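Local coordinates for protein polysaccharide Lyase Family 6 (Bacteroides cellulosilyticus, PDB 6QPS) that probably cleaves mannuronate-rich alginate by beta-elimination, as a calcium-binding polysaccharide lyase of family 6 from a human gut bacterium, at residues His57-Ile62 with Ile74-Glu79; Leu90-Tyr95 with Leu99-Leu104. One frame throughout, in Å; residues are numbered along the deposited sequence.

Contact 1: residues His57-Ile62 with Ile74-Glu79; sequences HNLKEI and IVWRAE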
ATOM      1  N   HIS A  57      -5.705  14.748  25.448  1.00 17.17           N
ATOM      2  CA  HIS A  57      -6.778  15.240  24.599  1.00 18.58           C
ATOM      3  C   HIS A  57      -6.373  16.544  23.923  1.00 19.22           C
ATOM      4  O   HIS A  57      -5.746  17.412  24.537  1.00 21.00           O
ATOM      5  CB  HIS A  57      -8.051  15.516  25.408  1.00 19.87           C
ATOM      6  CG  HIS A  57      -8.744  14.288  25.909  1.00 21.26           C
ATOM      7  ND1 HIS A  57      -9.546  13.502  25.110  1.00 22.35           N
ATOM      8  CD2 HIS A  57      -8.769  13.722  27.139  1.00 23.36           C
ATOM      9  CE1 HIS A  57     -10.024  12.497  25.822  1.00 22.16           C
ATOM     10  NE2 HIS A  57      -9.581  12.616  27.063  1.00 22.17           N
ATOM     11  N   ASN A  58      -6.752  16.679  22.653  1.00 17.14           N
ATOM     12  CA  ASN A  58      -6.714  17.961  21.942  1.00 18.27           C
ATOM     13  C   ASN A  58      -5.325  18.604  21.972  1.00 16.97           C
ATOM     14  O   ASN A  58      -5.155  19.760  22.383  1.00 18.91           O
ATOM     15  CB  ASN A  58      -7.779  18.920  22.485  1.00 21.72           C
ATOM     16  CG  ASN A  58      -9.186  18.419  22.240  1.00 23.93           C
ATOM     17  OD1 ASN A  58      -9.543  18.061  21.115  1.00 23.59           O
ATOM     18  ND2 ASN A  58      -9.988  18.373  23.293  1.00 25.80           N
ATOM     19  N   LEU A  59      -4.331  17.854  21.487  1.00 17.34           N
ATOM     20  CA  LEU A  59      -3.002  18.434  21.341  1.00 17.03           C
ATOM     21  C   LEU A  59      -3.005  19.552  20.309  1.00 19.30           C
ATOM     22  O   LEU A  59      -2.164  20.453  20.368  1.00 19.26           O
ATOM     23  CB  LEU A  59      -1.991  17.367  20.925  1.00 15.81           C
ATOM     24  CG  LEU A  59      -1.768  16.193  21.874  1.00 19.29           C
ATOM     25  CD1 LEU A  59      -0.713  15.224  21.290  1.00 17.14           C
ATOM     26  CD2 LEU A  59      -1.340  16.668  23.241  1.00 26.40           C
ATOM     27  N   LYS A  60      -3.918  19.504  19.349  1.00 17.19           N
ATOM     28  CA  LYS A  60      -4.047  20.553  18.328  1.00 17.02           C
ATOM     29  C   LYS A  60      -2.723  20.670  17.565  1.00 16.22           C
ATOM     30  O   LYS A  60      -2.140  19.642  17.191  1.00 17.18           O
ATOM     31  CB  LYS A  60      -4.570  21.840  18.956  1.00 20.26           C
ATOM     32  CG  LYS A  60      -5.994  21.720  19.516  1.00 24.14           C
ATOM     33  CD  LYS A  60      -6.411  22.963  20.294  1.00 36.41           C
ATOM     34  CE  LYS A  60      -5.639  23.078  21.606  1.00 49.35           C
ATOM     35  NZ  LYS A  60      -4.887  24.365  21.724  1.00 53.96           N
ATOM     36  N   GLU A  61      -2.243  21.884  17.294  1.00 15.00           N
ATOM     37  CA  GLU A  61      -1.031  22.055  16.505  1.00 15.21           C
ATOM     38  C   GLU A  61       0.164  21.696  17.377  1.00 18.10           C
ATOM     39  O   GLU A  61       0.412  22.350  18.402  1.00 19.08           O
ATOM     40  CB  GLU A  61      -0.928  23.488  15.992  1.00 19.32           C
ATOM     41  CG  GLU A  61      -1.981  23.849  14.945  1.00 32.03           C
ATOM     42  CD  GLU A  61      -1.640  25.113  14.183  1.00 49.92           C
ATOM     43  OE1 GLU A  61      -2.317  25.395  13.173  1.00 56.59           O
ATOM     44  OE2 GLU A  61      -0.703  25.827  14.598  1.00 54.58           O
ATOM     45  N   ILE A  62       0.896  20.659  16.978  1.00 16.46           N
ATOM     46  CA  ILE A  62       2.056  20.182  17.727  1.00 14.20           C
ATOM     47  C   ILE A  62       3.166  19.834  16.744  1.00 14.96           C
ATOM     48  O   ILE A  62       2.924  19.212  15.703  1.00 13.38           O
ATOM     49  CB  ILE A  62       1.692  18.998  18.647  1.00 13.96           C
ATOM     50  CG1 ILE A  62       2.930  18.424  19.341  1.00 16.87           C
ATOM     51  CG2 ILE A  62       0.962  17.902  17.860  1.00 15.61           C
ATOM     52  CD1 ILE A  62       2.605  17.367  20.410  1.00 17.15           C
ATOM     53  N   ILE A  74      16.192  10.831  18.808  1.00 12.75           N
ATOM     54  CA  ILE A  74      15.356  11.496  19.815  1.00 13.39           C
ATOM     55  C   ILE A  74      13.989  10.817  19.787  1.00 11.66           C
ATOM     56  O   ILE A  74      13.392  10.678  18.712  1.00 11.94           O
ATOM     57  CB  ILE A  74      15.230  13.002  19.509  1.00 12.62           C
ATOM     58  CG1 ILE A  74      16.613  13.665  19.525  1.00 15.26           C
ATOM     59  CG2 ILE A  74      14.310  13.683  20.501  1.00 12.24           C
ATOM     60  CD1 ILE A  74      16.635  15.108  18.977  1.00 15.83           C
ATOM     61  N   VAL A  75      13.489  10.385  20.949  1.00 12.43           N
ATOM     62  CA  VAL A  75      12.344   9.479  21.016  1.00 11.23           C
ATOM     63  C   VAL A  75      11.182  10.122  21.762  1.00 11.57           C
ATOM     64  O   VAL A  75      11.375  10.742  22.811  1.00 14.05           O
ATOM     65  CB  VAL A  75      12.742   8.159  21.716  1.00 13.69           C
ATOM     66  CG1 VAL A  75      11.534   7.225  21.858  1.00 14.97           C
ATOM     67  CG2 VAL A  75      13.890   7.467  20.972  1.00 15.04           C
ATOM     68  N   TRP A  76       9.977   9.965  21.216  1.00 12.67           N
ATOM     69  CA  TRP A  76       8.727  10.352  21.867  1.00 12.41           C
ATOM     70  C   TRP A  76       7.947   9.061  22.049  1.00 11.32           C
ATOM     71  O   TRP A  76       7.644   8.388  21.061  1.00 12.01           O
ATOM     72  CB  TRP A  76       7.970  11.344  20.979  1.00 11.08           C
ATOM     73  CG  TRP A  76       6.638  11.811  21.528  1.00 11.80           C
ATOM     74  CD1 TRP A  76       6.220  11.781  22.823  1.00 14.71           C
ATOM     75  CD2 TRP A  76       5.559  12.368  20.767  1.00 12.04           C
ATOM     76  NE1 TRP A  76       4.935  12.288  22.917  1.00 15.90           N
ATOM     77  CE2 TRP A  76       4.521  12.668  21.666  1.00 13.95           C
ATOM     78  CE3 TRP A  76       5.389  12.682  19.411  1.00 14.58           C
ATOM     79  CZ2 TRP A  76       3.324  13.233  21.257  1.00 15.07           C
ATOM     80  CZ3 TRP A  76       4.190  13.241  19.014  1.00 17.87           C
ATOM     81  CH2 TRP A  76       3.178  13.509  19.935  1.00 16.36           C
ATOM     82  N   ARG A  77       7.674   8.678  23.296  1.00 12.66           N
ATOM     83  CA  ARG A  77       7.131   7.352  23.555  1.00 13.02           C
ATOM     84  C   ARG A  77       6.248   7.331  24.798  1.00 12.03           C
ATOM     85  O   ARG A  77       6.304   8.214  25.657  1.00 12.92           O
ATOM     86  CB  ARG A  77       8.259   6.321  23.730  1.00 12.85           C
ATOM     87  CG  ARG A  77       9.148   6.519  24.966  1.00 15.69           C
ATOM     88  CD  ARG A  77      10.184   5.389  25.066  1.00 19.41           C
ATOM     89  NE  ARG A  77      11.227   5.644  26.045  1.00 26.53           N
ATOM     90  CZ  ARG A  77      11.113   5.380  27.343  1.00 31.06           C
ATOM     91  NH1 ARG A  77       9.990   4.866  27.826  1.00 29.79           N
ATOM     92  NH2 ARG A  77      12.122   5.634  28.162  1.00 34.66           N
ATOM     93  N   ALA A  78       5.438   6.280  24.884  1.00 14.36           N
ATOM     94  CA  ALA A  78       4.718   5.977  26.111  1.00 14.95           C
ATOM     95  C   ALA A  78       5.654   5.341  27.132  1.00 17.09           C
ATOM     96  O   ALA A  78       6.524   4.537  26.778  1.00 18.77           O
ATOM     97  CB  ALA A  78       3.582   4.998  25.811  1.00 18.39           C
ATOM     98  N   GLU A  79       5.446   5.671  28.416  1.00 15.97           N
ATOM     99  CA  GLU A  79       6.175   4.982  29.475  1.00 18.00           C
ATOM    100  C   GLU A  79       5.854   3.491  29.466  1.00 20.82           C
ATOM    101  O   GLU A  79       6.748   2.648  29.606  1.00 21.01           O
ATOM    102  CB  GLU A  79       5.833   5.608  30.827  1.00 18.88           C
ATOM    103  CG  GLU A  79       6.594   5.006  32.005  1.00 21.49           C
ATOM    104  CD  GLU A  79       6.287   5.712  33.319  1.00 29.77           C
ATOM    105  OE1 GLU A  79       5.103   5.791  33.694  1.00 34.17           O
ATOM    106  OE2 GLU A  79       7.230   6.186  33.976  1.00 40.39           O
TER
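Inside the right-handed parallel beta-helix typical of family 6 polysaccharide lyases, Trp-76 meets Ile-62 and Leu-59 across the core near the N-terminal end. The strand 74-78 and the corner around Glu-61 share no hydrogen bond; their closest alpha carbons, those of Ile-62 and Trp-76, stand 12.6 Å apart. Trp-76 covers about half of that gap, its CG anti to the backbone N (chi1 179°), which sends the six-membered ring inward with CH2 foremost. Ile-62 comes from the opposite direction in an extended form, and its terminal CD1 stops 3.9 Å from Trp-76 CH2, approaching the ring obliquely. Leu-59 is the lesser partner: its CD1 lies at the ring edge, near the indole plane, 4.5 Å from CH2 of Trp-76. Two methyl groups thus gather at the CZ2-CH2 end of the ring, in a buried, apolar contact. Elsewhere the indole also touches Leu-38 of helix 31-40, which lies over this part of the core, Val-49 and Leu-51 of strand 48-51, Leu-92 of strand 90-95 and Leu-101 of strand 99-111.

Contact 2: residues Leu90-Tyr95 with Leu99-Leu104; sequences LRLKIY and LQLEDL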
ATOM      1  N   LEU A  90      -5.980  17.193  16.259  1.00 13.65           N
ATOM      2  CA  LEU A  90      -4.548  16.960  16.136  1.00 13.31           C
ATOM      3  C   LEU A  90      -4.009  17.432  14.791  1.00 13.75           C
ATOM      4  O   LEU A  90      -4.578  17.123  13.742  1.00 14.13           O
ATOM      5  CB  LEU A  90      -4.276  15.458  16.296  1.00 12.91           C
ATOM      6  CG  LEU A  90      -2.841  14.968  16.178  1.00 13.51           C
ATOM      7  CD1 LEU A  90      -1.941  15.633  17.227  1.00 16.31           C
ATOM      8  CD2 LEU A  90      -2.733  13.437  16.272  1.00 13.88           C
ATOM      9  N   ARG A  91      -2.876  18.147  14.823  1.00 13.01           N
ATOM     10  CA  ARG A  91      -2.142  18.522  13.604  1.00 15.13           C
ATOM     11  C   ARG A  91      -0.658  18.399  13.966  1.00 13.62           C
ATOM     12  O   ARG A  91      -0.030  19.368  14.415  1.00 14.41           O
ATOM     13  CB  ARG A  91      -2.503  19.901  13.045  1.00 12.93           C
ATOM     14  CG  ARG A  91      -1.797  20.163  11.671  1.00 18.97           C
ATOM     15  CD  ARG A  91      -2.334  21.419  10.970  1.00 29.83           C
ATOM     16  NE  ARG A  91      -1.551  21.791   9.789  1.00 45.81           N
ATOM     17  CZ  ARG A  91      -1.247  23.043   9.460  1.00 52.43           C
ATOM     18  NH1 ARG A  91      -1.662  24.043  10.225  1.00 56.16           N
ATOM     19  NH2 ARG A  91      -0.523  23.301   8.367  1.00 48.18           N
ATOM     20  N   LEU A  92      -0.113  17.196  13.802  1.00 12.07           N
ATOM     21  CA  LEU A  92       1.253  16.879  14.194  1.00  9.76           C
ATOM     22  C   LEU A  92       2.160  16.972  12.978  1.00 10.88           C
ATOM     23  O   LEU A  92       1.878  16.355  11.943  1.00 12.83           O
ATOM     24  CB  LEU A  92       1.305  15.477  14.792  1.00 11.50           C
ATOM     25  CG  LEU A  92       2.669  14.815  14.976  1.00 12.08           C
ATOM     26  CD1 LEU A  92       3.534  15.664  15.902  1.00 14.24           C
ATOM     27  CD2 LEU A  92       2.511  13.391  15.502  1.00 15.03           C
ATOM     28  N   LYS A  93       3.236  17.754  13.097  1.00 11.11           N
ATOM     29  CA  LYS A  93       4.242  17.897  12.055  1.00 11.41           C
ATOM     30  C   LYS A  93       5.573  17.447  12.637  1.00 10.94           C
ATOM     31  O   LYS A  93       5.932  17.868  13.748  1.00 13.17           O
ATOM     32  CB  LYS A  93       4.326  19.348  11.592  1.00 13.24           C
ATOM     33  CG  LYS A  93       3.080  19.824  10.851  1.00 15.91           C
ATOM     34  CD  LYS A  93       3.221  21.270  10.407  1.00 20.26           C
ATOM     35  CE  LYS A  93       2.464  21.540   9.108  1.00 31.96           C
ATOM     36  NZ  LYS A  93       3.101  20.840   7.940  1.00 33.11           N
ATOM     37  N   ILE A  94       6.294  16.616  11.887  1.00 10.61           N
ATOM     38  CA  ILE A  94       7.566  16.009  12.282  1.00  9.63           C
ATOM     39  C   ILE A  94       8.607  16.449  11.257  1.00 10.05           C
ATOM     40  O   ILE A  94       8.429  16.213  10.056  1.00 10.23           O
ATOM     41  CB  ILE A  94       7.450  14.473  12.298  1.00 12.38           C
ATOM     42  CG1 ILE A  94       6.344  13.984  13.248  1.00 12.65           C
ATOM     43  CG2 ILE A  94       8.792  13.827  12.661  1.00 12.28           C
ATOM     44  CD1 ILE A  94       5.838  12.576  12.921  1.00 13.53           C
ATOM     45  N   TYR A  95       9.691  17.076  11.708  1.00 10.26           N
ATOM     46  CA  TYR A  95      10.690  17.578  10.773  1.00 10.79           C
ATOM     47  C   TYR A  95      12.001  17.708  11.525  1.00 11.77           C
ATOM     48  O   TYR A  95      12.018  18.104  12.687  1.00 13.26           O
ATOM     49  CB  TYR A  95      10.262  18.909  10.119  1.00 12.10           C
ATOM     50  CG  TYR A  95       9.785  19.990  11.080  1.00 12.01           C
ATOM     51  CD1 TYR A  95       8.484  19.981  11.564  1.00 13.12           C
ATOM     52  CD2 TYR A  95      10.622  21.013  11.500  1.00 12.72           C
ATOM     53  CE1 TYR A  95       8.040  20.939  12.428  1.00 13.62           C
ATOM     54  CE2 TYR A  95      10.176  21.985  12.377  1.00 14.19           C
ATOM     55  CZ  TYR A  95       8.882  21.933  12.849  1.00 13.76           C
ATOM     56  OH  TYR A  95       8.424  22.886  13.723  1.00 15.61           O
ATOM     57  N   LEU A  99      14.413  11.365  14.401  1.00  9.92           N
ATOM     58  CA  LEU A  99      13.333  11.476  15.379  1.00 10.52           C
ATOM     59  C   LEU A  99      12.472  10.225  15.297  1.00 10.88           C
ATOM     60  O   LEU A  99      12.260   9.694  14.198  1.00 13.47           O
ATOM     61  CB  LEU A  99      12.474  12.703  15.070  1.00 11.37           C
ATOM     62  CG  LEU A  99      13.228  14.015  14.872  1.00 10.39           C
ATOM     63  CD1 LEU A  99      12.241  15.124  14.509  1.00 13.99           C
ATOM     64  CD2 LEU A  99      14.022  14.364  16.100  1.00 11.80           C
ATOM     65  N   GLN A 100      12.004   9.737  16.453  1.00  9.82           N
ATOM     66  CA  GLN A 100      11.279   8.468  16.508  1.00 12.23           C
ATOM     67  C   GLN A 100      10.072   8.581  17.427  1.00 11.60           C
ATOM     68  O   GLN A 100      10.192   9.062  18.559  1.00 12.98           O
ATOM     69  CB  GLN A 100      12.237   7.397  17.036  1.00 14.55           C
ATOM     70  CG  GLN A 100      11.832   5.967  16.900  1.00 18.52           C
ATOM     71  CD  GLN A 100      13.069   5.057  16.835  1.00 19.99           C
ATOM     72  OE1 GLN A 100      13.949   5.244  15.988  1.00 24.17           O
ATOM     73  NE2 GLN A 100      13.138   4.094  17.736  1.00 26.79           N
ATOM     74  N   LEU A 101       8.923   8.134  16.932  1.00  9.96           N
ATOM     75  CA  LEU A 101       7.729   7.927  17.741  1.00 11.50           C
ATOM     76  C   LEU A 101       7.564   6.436  17.982  1.00 11.26           C
ATOM     77  O   LEU A 101       7.636   5.647  17.031  1.00 11.81           O
ATOM     78  CB  LEU A 101       6.494   8.404  16.979  1.00 17.02           C
ATOM     79  CG  LEU A 101       6.230   9.907  16.898  1.00 26.96           C
ATOM     80  CD1 LEU A 101       7.244  10.594  16.045  1.00 30.57           C
ATOM     81  CD2 LEU A 101       4.816  10.148  16.370  1.00 29.82           C
ATOM     82  N   GLU A 102       7.277   6.061  19.232  1.00 10.59           N
ATOM     83  CA  GLU A 102       7.170   4.655  19.611  1.00 12.05           C
ATOM     84  C   GLU A 102       6.024   4.412  20.587  1.00 10.61           C
ATOM     85  O   GLU A 102       5.879   5.120  21.588  1.00 11.94           O
ATOM     86  CB  GLU A 102       8.430   4.138  20.343  1.00 17.80           C
ATOM     87  CG  GLU A 102       9.774   4.361  19.669  1.00 22.47           C
ATOM     88  CD  GLU A 102      10.938   3.881  20.546  1.00 20.68           C
ATOM     89  OE1 GLU A 102      10.702   3.439  21.701  1.00 25.83           O
ATOM     90  OE2 GLU A 102      12.091   3.979  20.091  1.00 30.82           O
ATOM     91  N   ASP A 103       5.283   3.329  20.370  1.00 11.53           N
ATOM     92  CA  ASP A 103       4.372   2.783  21.376  1.00 11.07           C
ATOM     93  C   ASP A 103       3.222   3.728  21.739  1.00 12.21           C
ATOM     94  O   ASP A 103       2.675   3.634  22.841  1.00 15.26           O
ATOM     95  CB  ASP A 103       5.129   2.353  22.634  1.00 14.38           C
ATOM     96  CG  ASP A 103       6.009   1.125  22.400  1.00 16.27           C
ATOM     97  OD1 ASP A 103       5.623   0.245  21.600  1.00 13.36           O
ATOM     98  OD2 ASP A 103       7.082   1.025  23.039  1.00 19.62           O
ATOM     99  N   LEU A 104       2.824   4.613  20.831  1.00 10.99           N
ATOM    100  CA  LEU A 104       1.729   5.551  21.055  1.00 12.17           C
ATOM    101  C   LEU A 104       0.433   5.008  20.469  1.00 10.79           C
ATOM    102  O   LEU A 104       0.440   4.374  19.410  1.00 11.60           O
ATOM    103  CB  LEU A 104       2.044   6.902  20.407  1.00 13.32           C
ATOM    104  CG  LEU A 104       3.256   7.644  20.986  1.00 14.73           C
ATOM    105  CD1 LEU A 104       3.540   8.892  20.165  1.00 15.57           C
ATOM    106  CD2 LEU A 104       3.089   8.005  22.457  1.00 19.54           C
TER
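Leu-92 and Leu-101 meet end to end through their methyls, and Ile-94 does the same with Leu-101, so that one leucine receives two side chains from the facing strand. Its two methyls divide the work: Leu-101 CD2 meets CD2 of Leu-92 at 4.1 Å, while Leu-101 CD1 meets CD1 of Ile-94 at 4.0 Å. The third pairing is of another kind. Ile-94 and Leu-99 run alongside one another with opposite headings, touching where Ile-94 CG2 comes within 4.1 Å of Leu-99 CD1. Ile-94 can serve both leucines because its branches diverge: CG1 is anti to the carbonyl carbon (chi1 -58°) and carries CD1 to Leu-101, leaving CG2 for Leu-99.

Such interlocking of aliphatic groups fills the core of a parallel beta-helix, where successive strands of a coil lie on different faces. Strands 90-95 and 99-102 run at 139° to one another with their axes 8.7 Å apart at closest approach, and no backbone hydrogen bond joins them; each finds its strand partners in adjacent coils instead. Near the turn, Leu-99 CD1 also packs against the backbone, 3.5 Å from Tyr-95 O, a carbonyl that accepts a hydrogen bond from Thr-65 OG1. On the other side of strand 99-102, Gln-100 NE2 donates to Glu-102 OE2 over 2.6 Å, a bent bond (142° at the hydrogen) that uses the anti side of the carboxylate. The other oxygen, Glu-102 OE1, forms a salt bridge with Arg-134 on the following coil.

Contacts 1 and 2 follow one another along the chain and occupy neighbouring layers of the same core, with their centres about 7 Å apart. Parallel backbone pairing ties the layers together: Ile-74 O lies 2.8 Å from Gln-100 N, and Trp-76 N lies 2.8 Å from Gln-100 O, both probable hydrogen bonds. On the facing side, Ile-62 is bonded through its backbone to Arg-91 and Lys-93. Side chains continue the connection inside, since Ile-62 of contact 1 touches Leu-90 and Leu-92 of contact 2, and Ile-74 touches Leu-99. Neither contact belongs to the calcium site formed by Asn-210, Glu-213, Glu-242 and Glu-244, which lies farther along the beta-helix.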